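Local coordinates for cytoplasmic export protein 1 (Saccharomyces cerevisiae, PDB 3VWA) that serves in the nuclear tRNA export machinery, where it may collect tRNA from export receptors and deliver aminoacylated tRNA to the translation machinery, at residues 78-81 with 82-85; 229-233 with 234-238; 432-435 with 436-440. One frame throughout, in Å; residues are numbered along the deposited sequence.

Interaction 1: 78-81 with 82-85; sequences DSDP and QSTF
The carboxylate of Asp80 lies over the CB of Ser83, with Asp80 CG 3.5 Å from Ser83 CB, so two small polar residues pack where the chain doubles back. CG stands opposite the backbone N (chi1 180°), which brings the carboxylate across the turn onto Ser83. Neither polar end stops there: Asp80 OD1 accepts from the backbone N of Ile6, and Ser83 OG is hydrogen-bonded to Ser7 N, so the pair also holds the N-terminal segment. Replacing Asp80 with an alanine would probably leave the amide of Ile6 without its acceptor and take away the carboxylate packed on Ser83 CB.

The backbone carbonyl of Asp80 is the other meeting point. Thr84 OG1 donates to Asp80 O at 2.6 Å, coming from above the carbonyl plane, 40° out of it. This hydroxyl sits beside its own backbone N and anti to its own carbonyl carbon, facing Asp80 O; it also receives a bond from Arg47 NH1, which reaches Asp78 O as well. The closing bond from Ser83 N to the same oxygen is less certain, because that nitrogen is poorly placed. Across the mouth of the turn a water accepts from Asp80 N (2.8 Å) and donates to Ser83 O (2.9 Å).

Pro81 suits the second position because its ring fixes phi at a negative value, while Gln82 takes the positive phi (59°) of the third. Asp80 to Ser83 thus form a type II beta turn within the loop of a beta hairpin, joining strands 73-77 and 85-89 in the kinase-like domain.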
loop_
_atom_site.group_PDB
_atom_site.type_symbol
_atom_site.label_atom_id
_atom_site.label_comp_id
_atom_site.label_asym_id
_atom_site.label_seq_id
_atom_site.Cartn_x
_atom_site.Cartn_y
_atom_site.Cartn_z
ATOM N N ASP A 78 26.438 -21.628 16.616
ATOM C CA ASP A 78 26.763 -23.003 16.172
ATOM C C ASP A 78 27.236 -23.946 17.297
ATOM O O ASP A 78 27.639 -25.090 17.040
ATOM C CB ASP A 78 27.787 -22.992 15.016
ATOM C CG ASP A 78 29.039 -22.216 15.351
ATOM O OD1 ASP A 78 29.323 -22.049 16.559
ATOM O OD2 ASP A 78 29.723 -21.737 14.415
ATOM N N SER A 79 27.200 -23.468 18.537
ATOM C CA SER A 79 27.578 -24.298 19.696
ATOM C C SER A 79 26.708 -25.538 19.867
ATOM O O SER A 79 27.191 -26.631 20.125
ATOM C CB SER A 79 27.504 -23.459 20.957
ATOM O OG SER A 79 28.505 -22.472 20.837
ATOM N N ASP A 80 25.421 -25.323 19.686
ATOM C CA ASP A 80 24.376 -26.290 19.917
ATOM C C ASP A 80 23.775 -26.637 18.531
ATOM O O ASP A 80 23.254 -25.757 17.837
ATOM C CB ASP A 80 23.359 -25.624 20.847
ATOM C CG ASP A 80 22.163 -26.506 21.200
ATOM O OD1 ASP A 80 21.201 -25.945 21.777
ATOM O OD2 ASP A 80 22.170 -27.723 20.942
ATOM N N PRO A 81 23.904 -27.914 18.101
ATOM C CA PRO A 81 23.164 -28.353 16.910
ATOM C C PRO A 81 21.721 -28.300 17.372
ATOM O O PRO A 81 21.481 -28.292 18.568
ATOM C CB PRO A 81 23.621 -29.796 16.736
ATOM C CG PRO A 81 24.021 -30.249 18.115
ATOM C CD PRO A 81 24.529 -29.043 18.834
ATOM N N GLN A 82 20.750 -28.236 16.491
ATOM C CA GLN A 82 19.383 -27.928 16.989
ATOM C C GLN A 82 19.226 -26.553 17.741
ATOM O O GLN A 82 18.114 -26.160 18.041
ATOM C CB GLN A 82 18.762 -29.119 17.766
ATOM C CG GLN A 82 18.922 -29.110 19.287
ATOM C CD GLN A 82 18.630 -30.466 19.905
ATOM O OE1 GLN A 82 18.550 -31.484 19.202
ATOM N NE2 GLN A 82 18.476 -30.493 21.231
ATOM N N SER A 83 20.320 -25.851 18.036
ATOM C CA SER A 83 20.282 -24.370 18.161
ATOM C C SER A 83 21.262 -23.701 17.177
ATOM O O SER A 83 21.910 -22.700 17.504
ATOM C CB SER A 83 20.614 -23.879 19.572
ATOM O OG SER A 83 19.445 -23.782 20.352
ATOM N N THR A 84 21.383 -24.263 15.982
ATOM C CA THR A 84 22.317 -23.709 14.989
ATOM C C THR A 84 21.586 -22.736 14.048
ATOM O O THR A 84 20.719 -23.138 13.258
ATOM C CB THR A 84 23.102 -24.848 14.306
ATOM O OG1 THR A 84 23.865 -25.516 15.322
ATOM C CG2 THR A 84 24.082 -24.328 13.256
ATOM N N PHE A 85 21.909 -21.451 14.189
ATOM C CA PHE A 85 21.175 -20.388 13.507
ATOM C C PHE A 85 22.053 -19.447 12.728
ATOM O O PHE A 85 23.218 -19.215 13.066
ATOM C CB PHE A 85 20.402 -19.514 14.475
ATOM C CG PHE A 85 19.450 -20.255 15.391
ATOM C CD1 PHE A 85 18.386 -21.009 14.866
ATOM C CD2 PHE A 85 19.562 -20.140 16.791
ATOM C CE1 PHE A 85 17.474 -21.651 15.703
ATOM C CE2 PHE A 85 18.644 -20.809 17.645
ATOM C CZ PHE A 85 17.604 -21.559 17.095
HETATM O O HOH W 1 24.416 -22.826 18.899
#

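Interaction 2: 229-233 with 234-238; sequences LENTE and TWRSN
Glu233 O is gripped by both polar groups of Ser237: its backbone N donates at 2.9 Å, and Ser237 OG donates to Glu233 O at 3.0 Å from above the carbonyl plane. A serine suits this place, since its short hydroxyl can fold back onto the preceding turn.

Thr232 starts this short helix as its N-cap. Its OG1 donates to Leu229 O at 2.6 Å, in the carbonyl plane and on a lone pair, and accepts a weak but straight capping bond from Trp235 N (166°). Chi1 of 60° sets the hydroxyl between backbone N and carbonyl, where it can reach both Leu229 O and Trp235 N; it also takes a hydrogen bond from Trp208 NE1.

The indole of Trp235 runs alongside Glu230, and the aliphatic part of that acid covers one face: Glu230 CA lies 3.6 Å from the centroid of the Trp235 five-membered ring, a CH-pi contact, with CG above the CE2-CZ2 bond, toward the rim. Arg236 extends back so that its guanidinium turns one face to the backbone of Asn231.

The kink thus links helix 222-231 to helix 233-237, with Leu229 and Trp235 packing on Leu117 of helix 106-122 and Thr234 bonded to Asp207 in the loop before helix 209-216.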
loop_
_atom_site.group_PDB
_atom_site.type_symbol
_atom_site.label_atom_id
_atom_site.label_comp_id
_atom_site.label_asym_id
_atom_site.label_seq_id
_atom_site.Cartn_x
_atom_site.Cartn_y
_atom_site.Cartn_z
ATOM N N LEU A 229 24.346 -8.684 -21.654
ATOM C CA LEU A 229 22.987 -8.340 -21.318
ATOM C C LEU A 229 22.865 -6.824 -21.151
ATOM O O LEU A 229 21.926 -6.205 -21.658
ATOM C CB LEU A 229 22.621 -9.086 -20.011
ATOM C CG LEU A 229 21.439 -10.065 -19.981
ATOM C CD1 LEU A 229 21.528 -11.164 -21.028
ATOM C CD2 LEU A 229 21.204 -10.673 -18.587
ATOM N N GLU A 230 23.831 -6.225 -20.460
ATOM C CA GLU A 230 23.826 -4.777 -20.256
ATOM C C GLU A 230 23.808 -4.024 -21.575
ATOM O O GLU A 230 23.323 -2.884 -21.650
ATOM C CB GLU A 230 24.998 -4.329 -19.398
ATOM C CG GLU A 230 24.762 -4.638 -17.924
ATOM C CD GLU A 230 25.958 -4.376 -17.026
ATOM O OE1 GLU A 230 26.894 -3.657 -17.417
ATOM O OE2 GLU A 230 25.957 -4.906 -15.904
ATOM N N ASN A 231 24.303 -4.690 -22.614
ATOM C CA ASN A 231 24.344 -4.109 -23.925
ATOM C C ASN A 231 23.084 -4.286 -24.758
ATOM O O ASN A 231 22.889 -3.573 -25.748
ATOM C CB ASN A 231 25.559 -4.607 -24.697
ATOM C CG ASN A 231 26.469 -3.479 -25.095
ATOM O OD1 ASN A 231 27.137 -2.869 -24.237
ATOM N ND2 ASN A 231 26.476 -3.152 -26.404
ATOM N N THR A 232 22.215 -5.199 -24.355
ATOM C CA THR A 232 21.106 -5.540 -25.217
ATOM C C THR A 232 20.042 -4.439 -25.182
ATOM O O THR A 232 19.999 -3.611 -24.258
ATOM C CB THR A 232 20.493 -6.863 -24.789
ATOM O OG1 THR A 232 20.031 -6.742 -23.430
ATOM C CG2 THR A 232 21.520 -7.954 -24.907
ATOM N N GLU A 233 19.184 -4.439 -26.191
ATOM C CA GLU A 233 18.107 -3.457 -26.273
ATOM C C GLU A 233 17.147 -3.637 -25.086
ATOM O O GLU A 233 16.674 -2.663 -24.529
ATOM C CB GLU A 233 17.397 -3.537 -27.637
ATOM C CG GLU A 233 16.207 -2.585 -27.826
ATOM C CD GLU A 233 16.533 -1.077 -27.695
ATOM O OE1 GLU A 233 15.605 -0.281 -27.358
ATOM O OE2 GLU A 233 17.704 -0.666 -27.916
ATOM N N THR A 234 16.894 -4.887 -24.702
ATOM C CA THR A 234 16.000 -5.201 -23.569
ATOM C C THR A 234 16.434 -4.512 -22.284
ATOM O O THR A 234 15.663 -3.793 -21.641
ATOM C CB THR A 234 15.938 -6.712 -23.351
ATOM O OG1 THR A 234 15.389 -7.298 -24.524
ATOM C CG2 THR A 234 15.097 -7.119 -22.093
ATOM N N TRP A 235 17.692 -4.727 -21.939
ATOM C CA TRP A 235 18.255 -4.132 -20.770
ATOM C C TRP A 235 18.119 -2.634 -20.736
ATOM O O TRP A 235 17.773 -2.093 -19.705
ATOM C CB TRP A 235 19.693 -4.567 -20.639
ATOM C CG TRP A 235 20.350 -4.165 -19.343
ATOM C CD1 TRP A 235 20.816 -2.899 -18.993
ATOM C CD2 TRP A 235 20.688 -5.016 -18.185
ATOM N NE1 TRP A 235 21.366 -2.908 -17.756
ATOM C CE2 TRP A 235 21.326 -4.124 -17.205
ATOM C CE3 TRP A 235 20.517 -6.342 -17.872
ATOM C CZ2 TRP A 235 21.797 -4.580 -15.977
ATOM C CZ3 TRP A 235 20.961 -6.789 -16.626
ATOM C CH2 TRP A 235 21.602 -5.923 -15.702
ATOM N N ARG A 236 18.370 -1.963 -21.858
ATOM C CA ARG A 236 18.492 -0.509 -21.925
ATOM C C ARG A 236 17.116 0.113 -22.040
ATOM O O ARG A 236 16.938 1.272 -21.717
ATOM C CB ARG A 236 19.330 -0.094 -23.150
ATOM C CG ARG A 236 20.832 -0.404 -23.083
ATOM C CD ARG A 236 21.552 0.262 -24.267
ATOM N NE ARG A 236 23.023 0.154 -24.260
ATOM C CZ ARG A 236 23.744 -0.381 -25.255
ATOM N NH1 ARG A 236 25.074 -0.444 -25.179
ATOM N NH2 ARG A 236 23.136 -0.859 -26.338
ATOM N N SER A 237 16.164 -0.660 -22.561
ATOM C CA SER A 237 14.733 -0.303 -22.620
ATOM C C SER A 237 14.030 -0.369 -21.245
ATOM O O SER A 237 13.007 0.300 -21.052
ATOM C CB SER A 237 13.965 -1.267 -23.562
ATOM O OG SER A 237 14.275 -0.980 -24.925
ATOM N N ASN A 238 14.565 -1.167 -20.311
ATOM C CA ASN A 238 13.860 -1.411 -19.085
ATOM C C ASN A 238 13.893 -0.136 -18.240
ATOM O O ASN A 238 14.943 0.254 -17.749
ATOM C CB ASN A 238 14.493 -2.586 -18.369
ATOM C CG ASN A 238 13.693 -3.017 -17.171
ATOM O OD1 ASN A 238 13.154 -2.201 -16.444
ATOM N ND2 ASN A 238 13.604 -4.309 -16.973
#

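Interaction 3: 432-435 with 436-440; sequences DVEI and RTWTV
Backbone bonds tie Arg436, Thr437, Trp438 and Thr439 to the residues four places earlier, the first of them from Arg436 N to Asp432 O at 3.1 Å. Two threonines double this pattern. Thr437 OG1 donates to Val433 O at 2.7 Å and Thr439 OG1 to Ile435 O at 2.7 Å, each from the opposite face of the carbonyl plane to its own backbone N. With chi1 of -55° and -60° these hydroxyls sit beside the backbone N, the setting that lets a threonine satisfy its polar group inside a helix; Thr439 OG1 also meets Thr427 OG1.

Capping supplies the second kind of bond. Asp432, the N-cap, lends OD2 to the first turn, accepting from Ile435 N at 3.3 Å and weakly from Glu434 N, and its negative charge would probably be favoured at this end of the helix.

Bonds and packing of the charged side chains make the third group. Glu434 and Trp438 run side by side, and Glu434 OE2 approaches the ring edge in a weak bond from Trp438 NE1 (3.4 Å, 127°), while OE1 forms a salt bridge with Lys475. Arg436 bends at chi3 so that its guanidinium comes back over the first turn, with Arg436 CZ 3.9 Å from Val433 CA, which lies over one face toward the rim. There NE pairs with Asp471 and NH2 bonds to Asp430 O.

Helix 433-446, within the HEAT-repeat part of the protein, is flanked by helices here: Val433 and Thr437 pack on Pro476 of helix 474-487, Val440 meets Phe465 of helix 454-469, and Glu434 and Thr439 meet Leu398 and Leu401 of helix 394-407.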
loop_
_atom_site.group_PDB
_atom_site.type_symbol
_atom_site.label_atom_id
_atom_site.label_comp_id
_atom_site.label_asym_id
_atom_site.label_seq_id
_atom_site.Cartn_x
_atom_site.Cartn_y
_atom_site.Cartn_z
ATOM N N ASP A 432 -24.606 29.800 -4.321
ATOM C CA ASP A 432 -24.740 28.780 -5.357
ATOM C C ASP A 432 -25.991 27.868 -5.166
ATOM O O ASP A 432 -26.220 27.305 -4.082
ATOM C CB ASP A 432 -23.437 27.959 -5.414
ATOM C CG ASP A 432 -23.373 27.041 -6.611
ATOM O OD1 ASP A 432 -22.724 27.403 -7.609
ATOM O OD2 ASP A 432 -23.942 25.936 -6.544
ATOM N N VAL A 433 -26.791 27.728 -6.230
ATOM C CA VAL A 433 -28.022 26.942 -6.199
ATOM C C VAL A 433 -27.711 25.464 -5.980
ATOM O O VAL A 433 -28.460 24.728 -5.297
ATOM C CB VAL A 433 -28.891 27.157 -7.474
ATOM C CG1 VAL A 433 -28.182 26.630 -8.724
ATOM C CG2 VAL A 433 -30.261 26.484 -7.335
ATOM N N GLU A 434 -26.592 25.028 -6.548
ATOM C CA GLU A 434 -26.198 23.639 -6.437
ATOM C C GLU A 434 -25.937 23.240 -4.931
ATOM O O GLU A 434 -26.384 22.187 -4.460
ATOM C CB GLU A 434 -25.061 23.370 -7.408
ATOM C CG GLU A 434 -24.799 21.908 -7.736
ATOM C CD GLU A 434 -25.960 21.226 -8.451
ATOM O OE1 GLU A 434 -26.750 21.928 -9.135
ATOM O OE2 GLU A 434 -26.081 19.985 -8.334
ATOM N N ILE A 435 -25.325 24.144 -4.190
ATOM C CA ILE A 435 -25.004 23.963 -2.802
ATOM C C ILE A 435 -26.258 23.994 -1.985
ATOM O O ILE A 435 -26.411 23.171 -1.082
ATOM C CB ILE A 435 -23.987 25.033 -2.302
ATOM C CG1 ILE A 435 -22.634 24.820 -2.983
ATOM C CG2 ILE A 435 -23.818 24.974 -0.770
ATOM C CD1 ILE A 435 -21.555 25.854 -2.619
ATOM N N ARG A 436 -27.159 24.939 -2.284
ATOM C CA ARG A 436 -28.508 24.934 -1.664
ATOM C C ARG A 436 -29.300 23.645 -1.843
ATOM O O ARG A 436 -29.893 23.148 -0.861
ATOM C CB ARG A 436 -29.352 26.175 -2.024
ATOM C CG ARG A 436 -28.572 27.496 -1.704
ATOM C CD ARG A 436 -29.442 28.716 -1.581
ATOM N NE ARG A 436 -30.315 28.904 -2.759
ATOM C CZ ARG A 436 -29.959 29.463 -3.917
ATOM N NH1 ARG A 436 -30.883 29.578 -4.876
ATOM N NH2 ARG A 436 -28.712 29.919 -4.120
ATOM N N THR A 437 -29.307 23.127 -3.073
ATOM C CA THR A 437 -29.983 21.878 -3.450
ATOM C C THR A 437 -29.388 20.716 -2.629
ATOM O O THR A 437 -30.129 19.964 -1.955
ATOM C CB THR A 437 -29.863 21.633 -4.986
ATOM O OG1 THR A 437 -30.355 22.784 -5.697
ATOM C CG2 THR A 437 -30.668 20.393 -5.467
ATOM N N TRP A 438 -28.061 20.590 -2.642
ATOM C CA TRP A 438 -27.394 19.478 -1.972
ATOM C C TRP A 438 -27.490 19.584 -0.454
ATOM O O TRP A 438 -27.568 18.551 0.221
ATOM C CB TRP A 438 -25.938 19.315 -2.420
ATOM C CG TRP A 438 -25.812 18.452 -3.640
ATOM C CD1 TRP A 438 -25.760 18.866 -4.964
ATOM C CD2 TRP A 438 -25.821 17.001 -3.698
ATOM N NE1 TRP A 438 -25.698 17.795 -5.817
ATOM C CE2 TRP A 438 -25.757 16.646 -5.127
ATOM C CE3 TRP A 438 -25.919 15.982 -2.754
ATOM C CZ2 TRP A 438 -25.735 15.333 -5.554
ATOM C CZ3 TRP A 438 -25.912 14.656 -3.206
ATOM C CH2 TRP A 438 -25.829 14.342 -4.567
ATOM N N THR A 439 -27.482 20.800 0.097
ATOM C CA THR A 439 -27.592 20.932 1.544
ATOM C C THR A 439 -28.814 20.236 2.140
ATOM O O THR A 439 -28.713 19.581 3.181
ATOM C CB THR A 439 -27.611 22.413 2.016
ATOM O OG1 THR A 439 -26.391 23.046 1.610
ATOM C CG2 THR A 439 -27.725 22.493 3.573
ATOM N N VAL A 440 -29.965 20.383 1.489
ATOM C CA VAL A 440 -31.174 19.753 2.021
ATOM C C VAL A 440 -31.140 18.190 1.943
ATOM O O VAL A 440 -31.689 17.486 2.825
ATOM C CB VAL A 440 -32.491 20.430 1.460
ATOM C CG1 VAL A 440 -32.719 20.149 -0.017
ATOM C CG2 VAL A 440 -33.716 20.010 2.250
#

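All three contacts are local and follow one another in series, so none nests in or crosses another. From the N terminus, interaction 1 closes a hairpin loop in the sheet of the kinase-like domain, beside helix 52-64. Further along, interaction 2 turns the chain between two helices that pack on helix 106-122; its centre is about 45 Å from that of interaction 1. Interaction 3 closes no loop but builds the first turns of a helix in the HEAT-repeat part, about 58 Å from interaction 2 between centres. Interactions 1 and 3 lie on opposite sides of the chain's centre, their own centres about 73 Å apart, which marks the elongated shape of the molecule.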